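L-amino acid deaminase (Proteus vulgaris, PDB 5I39) is a membrane-bound flavoenzyme that binds FAD and probably deaminates L-amino acids oxidatively. Local coordinates at residues A259-Q264 and G346-A351. Sequence-based numbering, arbitrary orientation. Where two conformers were deposited one is given.
Sequences AYQSQQ and GAMAIA. With FAD (flavin-adenine dinucleotide), chain B; EDO (1,2-ethanediol), chain K.
Ala259 and Met348, a selenomethionine here, face each other as an antiparallel hydrogen-bonded pair. Each gives its N-H to the carbonyl of the other. Met348 N to Ala259 O is the shorter bond, 2.7 Å and almost straight. Ala259 N reaches Met348 O at 3.0 Å. Gln261 and Gly346 form the next hydrogen-bonded pair. Gly346 N to Gln261 O is 2.9 Å; the return bond, Gln261 N to Gly346 O, is 3.1 Å. The N-H and carbonyl of each residue in this pair are thus satisfied by the other. Ala259 O and Gly346 O each accept a CA-H contact as well, from Ala347 and Tyr260 respectively. Between them, Tyr260 and Ala347 make the non-hydrogen-bonded pair. The tyrosine ring lies obliquely against Ala347, and Tyr260 CE1 is 3.5 Å from Ala347 CB. This is the side of the sheet turned away from the flavin.

Strands 257-266 and 340-350 belong to the large mixed sheet of this DAO-family oxidoreductase, and here they line the isoalloxazine end of the FAD pocket. The backbone of Gly346 packs against the C8 methyl of the flavin, with Gly346 C 3.8 Å from FAD C8M. Met348 CG packs 3.5 Å from FAD C8M. The methionine chain bends at its last torsion (chi3 -108°), which brings Met348 CE back to Gln261 CB at 3.6 Å. With CG opposite the backbone N (chi1 -174°) and the chain extended beyond it, the Gln261 amide is carried to the flavin benzenoid ring. There NE2 lies close to C6 and gives a weak hydrogen bond to Val299 O. OE1 accepts a weak hydrogen bond from O2 of a bound 1,2-ethanediol, probably from the crystallisation liquor; Gly374 O and Val301 N also bond this molecule.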
ATOM      1  N   ALA A 259      -5.610  -7.034 -11.626  1.00 13.32           N
ATOM      2  CA  ALA A 259      -5.285  -5.796 -12.317  1.00 14.06           C
ATOM      3  C   ALA A 259      -3.771  -5.711 -12.372  1.00 13.78           C
ATOM      4  O   ALA A 259      -3.080  -6.262 -11.511  1.00 14.85           O
ATOM      5  CB  ALA A 259      -5.872  -4.600 -11.591  1.00 14.90           C
ATOM      6  N   TYR A 260      -3.260  -5.034 -13.393  1.00 13.74           N
ATOM      7  CA  TYR A 260      -1.823  -4.922 -13.610  1.00 13.68           C
ATOM      8  C   TYR A 260      -1.457  -3.478 -13.896  1.00 13.92           C
ATOM      9  O   TYR A 260      -2.238  -2.736 -14.493  1.00 15.78           O
ATOM     10  CB  TYR A 260      -1.382  -5.830 -14.760  1.00 14.45           C
ATOM     11  CG  TYR A 260      -1.678  -7.285 -14.492  1.00 15.24           C
ATOM     12  CD1 TYR A 260      -0.761  -8.084 -13.812  1.00 15.72           C
ATOM     13  CD2 TYR A 260      -2.889  -7.860 -14.886  1.00 15.89           C
ATOM     14  CE1 TYR A 260      -1.029  -9.416 -13.543  1.00 17.10           C
ATOM     15  CE2 TYR A 260      -3.165  -9.195 -14.621  1.00 16.81           C
ATOM     16  CZ  TYR A 260      -2.230  -9.968 -13.951  1.00 17.44           C
ATOM     17  OH  TYR A 260      -2.484 -11.290 -13.679  1.00 20.87           O
ATOM     18  N   GLN A 261      -0.266  -3.087 -13.461  1.00 13.47           N
ATOM     19  CA  GLN A 261       0.197  -1.711 -13.598  1.00 13.59           C
ATOM     20  C   GLN A 261       1.712  -1.697 -13.744  1.00 12.59           C
ATOM     21  O   GLN A 261       2.409  -2.461 -13.072  1.00 12.81           O
ATOM     22  CB  GLN A 261      -0.251  -0.913 -12.373  1.00 14.45           C
ATOM     23  CG  GLN A 261       0.025   0.577 -12.405  1.00 15.76           C
ATOM     24  CD  GLN A 261      -0.802   1.320 -11.364  1.00 16.67           C
ATOM     25  OE1 GLN A 261      -2.020   1.403 -11.477  1.00 18.35           O
ATOM     26  NE2 GLN A 261      -0.154   1.840 -10.338  1.00 16.88           N
ATOM     27  N   SER A 262       2.195  -0.845 -14.651  1.00 12.53           N
ATOM     28  CA  SER A 262       3.630  -0.673 -14.882  0.60 12.54           C
ATOM     29  C   SER A 262       4.167   0.512 -14.088  1.00 11.66           C
ATOM     30  O   SER A 262       3.423   1.437 -13.750  1.00 11.83           O
ATOM     31  CB  SER A 262       3.920  -0.477 -16.370  0.60 13.72           C
ATOM     32  OG  SER A 262       3.738  -1.687 -17.085  0.60 15.74           O
ATOM     33  N   GLN A 263       5.465   0.462 -13.796  1.00 10.91           N
ATOM     34  CA  GLN A 263       6.158   1.488 -13.020  1.00 10.44           C
ATOM     35  C   GLN A 263       7.548   1.710 -13.577  1.00 10.55           C
ATOM     36  O   GLN A 263       8.170   0.785 -14.110  1.00 11.25           O
ATOM     37  CB  GLN A 263       6.289   1.057 -11.561  1.00 10.53           C
ATOM     38  CG  GLN A 263       4.984   0.854 -10.822  1.00 10.96           C
ATOM     39  CD  GLN A 263       4.132   2.107 -10.733  1.00 11.36           C
ATOM     40  OE1 GLN A 263       4.618   3.237 -10.805  1.00 12.35           O
ATOM     41  NE2 GLN A 263       2.856   1.912 -10.579  1.00 10.84           N
ATOM     42  N   GLN A 264       8.030   2.940 -13.436  1.00 10.14           N
ATOM     43  CA  GLN A 264       9.367   3.329 -13.868  1.00 10.35           C
ATOM     44  C   GLN A 264      10.032   4.158 -12.782  1.00  9.97           C
ATOM     45  O   GLN A 264       9.356   4.789 -11.964  1.00  9.84           O
ATOM     46  CB  GLN A 264       9.294   4.150 -15.151  1.00 11.31           C
ATOM     47  CG  GLN A 264       8.669   3.406 -16.316  1.00 12.31           C
ATOM     48  CD  GLN A 264       8.284   4.326 -17.454  1.00 13.51           C
ATOM     49  OE1 GLN A 264       7.549   5.292 -17.258  1.00 14.33           O
ATOM     50  NE2 GLN A 264       8.757   4.020 -18.654  1.00 14.84           N
ATOM     51  N   GLY A 346       3.562  -4.721 -11.709  1.00 11.33           N
ATOM     52  CA  GLY A 346       3.017  -5.363 -10.528  1.00 12.01           C
ATOM     53  C   GLY A 346       1.599  -5.838 -10.746  1.00 11.91           C
ATOM     54  O   GLY A 346       0.844  -5.224 -11.494  1.00 13.20           O
ATOM     55  N   ALA A 347       1.255  -6.936 -10.078  1.00 12.33           N
ATOM     56  CA  ALA A 347      -0.075  -7.532 -10.121  1.00 12.08           C
ATOM     57  C   ALA A 347      -0.836  -7.201  -8.842  1.00 11.78           C
ATOM     58  O   ALA A 347      -0.317  -7.392  -7.741  1.00 12.23           O
ATOM     59  CB  ALA A 347       0.041  -9.042 -10.267  1.00 13.04           C
HETATM   60  N   MSE A 348      -2.066  -6.719  -9.007  1.00 11.50           N
HETATM   61  CA  MSE A 348      -3.002  -6.464  -7.904  1.00 10.92           C
HETATM   62  C   MSE A 348      -4.195  -7.365  -8.043  1.00 10.83           C
HETATM   63  O   MSE A 348      -4.388  -8.018  -9.068  1.00 11.26           O
HETATM   64  CB  MSE A 348      -3.506  -5.017  -7.936  1.00 12.16           C
HETATM   65  CG  MSE A 348      -2.381  -4.020  -7.734  1.00 13.81           C
HETATM   66 SE   MSE A 348      -2.988  -2.153  -7.710  1.00 16.75          SE
HETATM   67  CE  MSE A 348      -2.197  -1.831  -9.475  1.00 17.60           C
ATOM     68  N   ALA A 349      -5.009  -7.403  -6.997  1.00 10.53           N
ATOM     69  CA  ALA A 349      -6.284  -8.110  -7.014  1.00 10.69           C
ATOM     70  C   ALA A 349      -7.287  -7.231  -6.289  1.00 11.22           C
ATOM     71  O   ALA A 349      -7.075  -6.876  -5.130  1.00 11.27           O
ATOM     72  CB  ALA A 349      -6.161  -9.471  -6.351  1.00 10.87           C
ATOM     73  N   ILE A 350      -8.372  -6.901  -6.981  1.00 12.03           N
ATOM     74  CA  ILE A 350      -9.282  -5.826  -6.596  1.00 12.86           C
ATOM     75  C   ILE A 350     -10.696  -6.392  -6.481  1.00 13.02           C
ATOM     76  O   ILE A 350     -11.112  -7.199  -7.313  1.00 13.64           O
ATOM     77  CB  ILE A 350      -9.237  -4.689  -7.659  1.00 13.56           C
ATOM     78  CG1 ILE A 350      -7.799  -4.169  -7.853  1.00 13.56           C
ATOM     79  CG2 ILE A 350     -10.169  -3.536  -7.308  1.00 14.25           C
ATOM     80  CD1 ILE A 350      -7.136  -3.612  -6.608  1.00 13.97           C
ATOM     81  N   ALA A 351     -11.419  -5.962  -5.449  1.00 13.77           N
ATOM     82  CA  ALA A 351     -12.807  -6.383  -5.233  1.00 13.97           C
ATOM     83  C   ALA A 351     -13.746  -5.682  -6.231  1.00 14.68           C
ATOM     84  O   ALA A 351     -13.386  -4.640  -6.775  1.00 14.60           O
ATOM     85  CB  ALA A 351     -13.230  -6.086  -3.806  1.00 14.01           C
TER
HETATM   86  PA  FAD B 501       1.772  -8.477  -0.980  1.00  8.44           P
HETATM   87  O1A FAD B 501       1.709  -9.014  -2.415  1.00  9.40           O
HETATM   88  O2A FAD B 501       2.824  -7.407  -0.761  1.00  8.55           O
HETATM   89  O5B FAD B 501       2.105  -9.627   0.066  1.00  8.65           O
HETATM   90  C5B FAD B 501       1.372 -10.842   0.140  1.00  9.00           C
HETATM   91  C4B FAD B 501       2.391 -11.912   0.486  1.00  9.26           C
HETATM   92  O4B FAD B 501       1.694 -13.147   0.745  1.00  9.35           O
HETATM   93  C3B FAD B 501       3.357 -12.178  -0.670  1.00  9.27           C
HETATM   94  O3B FAD B 501       4.692 -11.886  -0.259  1.00  9.19           O
HETATM   95  C2B FAD B 501       3.102 -13.659  -0.990  1.00  9.48           C
HETATM   96  O2B FAD B 501       4.279 -14.360  -1.434  1.00  9.44           O
HETATM   97  C1B FAD B 501       2.542 -14.191   0.317  1.00  9.50           C
HETATM   98  N9A FAD B 501       1.706 -15.390   0.209  1.00  9.61           N
HETATM   99  C8A FAD B 501       0.678 -15.569  -0.597  1.00  9.95           C
HETATM  100  N7A FAD B 501       0.087 -16.767  -0.400  1.00 10.19           N
HETATM  101  C5A FAD B 501       0.794 -17.340   0.564  1.00  9.81           C
HETATM  102  C6A FAD B 501       0.743 -18.617   1.270  1.00  9.91           C
HETATM  103  N6A FAD B 501      -0.201 -19.530   0.962  1.00 10.37           N
HETATM  104  N1A FAD B 501       1.652 -18.860   2.235  1.00  9.86           N
HETATM  105  C2A FAD B 501       2.581 -17.955   2.568  1.00  9.92           C
HETATM  106  N3A FAD B 501       2.709 -16.772   1.954  1.00  9.89           N
HETATM  107  C4A FAD B 501       1.850 -16.442   0.981  1.00  9.75           C
HETATM  108  N1  FAD B 501      -0.704   1.381  -2.717  1.00  9.02           N
HETATM  109  C2  FAD B 501      -0.592   2.626  -2.242  1.00  8.86           C
HETATM  110  O2  FAD B 501      -1.044   2.859  -1.107  1.00  8.78           O
HETATM  111  N3  FAD B 501      -0.008   3.604  -2.978  1.00  8.78           N
HETATM  112  C4  FAD B 501       0.470   3.431  -4.216  1.00  8.97           C
HETATM  113  O4  FAD B 501       1.006   4.348  -4.821  1.00  8.91           O
HETATM  114  C4X FAD B 501       0.365   2.098  -4.823  1.00  9.35           C
HETATM  115  N5  FAD B 501       0.766   1.818  -6.092  1.00  9.57           N
HETATM  116  C5X FAD B 501       0.808   0.551  -6.516  1.00  9.73           C
HETATM  117  C6  FAD B 501       1.416   0.210  -7.726  1.00  9.99           C
HETATM  118  C7  FAD B 501       1.522  -1.110  -8.153  1.00  9.97           C
HETATM  119  C7M FAD B 501       2.233  -1.451  -9.443  1.00 10.31           C
HETATM  120  C8  FAD B 501       0.964  -2.186  -7.322  1.00 10.07           C
HETATM  121  C8M FAD B 501       1.083  -3.639  -7.719  1.00 10.78           C
HETATM  122  C9  FAD B 501       0.335  -1.847  -6.123  1.00  9.78           C
HETATM  123  C9A FAD B 501       0.232  -0.529  -5.692  1.00  9.36           C
HETATM  124  N10 FAD B 501      -0.400  -0.191  -4.489  1.00  9.06           N
HETATM  125  C10 FAD B 501      -0.258   1.085  -3.951  1.00  9.12           C
HETATM  126  C1' FAD B 501      -1.057  -1.197  -3.679  1.00  8.82           C
HETATM  127  C2' FAD B 501      -0.188  -1.804  -2.635  1.00  8.75           C
HETATM  128  O2' FAD B 501       1.104  -2.033  -3.187  1.00  8.78           O
HETATM  129  C3' FAD B 501      -0.855  -3.104  -2.197  1.00  8.58           C
HETATM  130  O3' FAD B 501      -2.253  -2.894  -1.865  1.00  8.36           O
HETATM  131  C4' FAD B 501      -0.195  -3.734  -0.993  1.00  8.46           C
HETATM  132  O4' FAD B 501       1.225  -3.838  -1.204  1.00  8.40           O
HETATM  133  C5' FAD B 501      -0.782  -5.114  -0.755  1.00  8.42           C
HETATM  134  O5' FAD B 501      -0.075  -5.668   0.356  1.00  8.18           O
HETATM  135  P   FAD B 501      -0.296  -7.232   0.714  1.00  8.24           P
HETATM  136  O1P FAD B 501       0.512  -7.507   1.947  1.00  8.32           O
HETATM  137  O2P FAD B 501      -1.775  -7.551   0.685  1.00  8.60           O
HETATM  138  O3P FAD B 501       0.285  -7.995  -0.597  1.00  8.52           O
HETATM  139  C1  EDO K 510      -2.544   2.001  -7.006  1.00 23.28           C
HETATM  140  O1  EDO K 510      -2.510   2.859  -5.859  1.00 23.18           O
HETATM  141  C2  EDO K 510      -3.938   2.003  -7.630  1.00 23.87           C
HETATM  142  O2  EDO K 510      -3.904   1.439  -8.951  1.00 24.56           O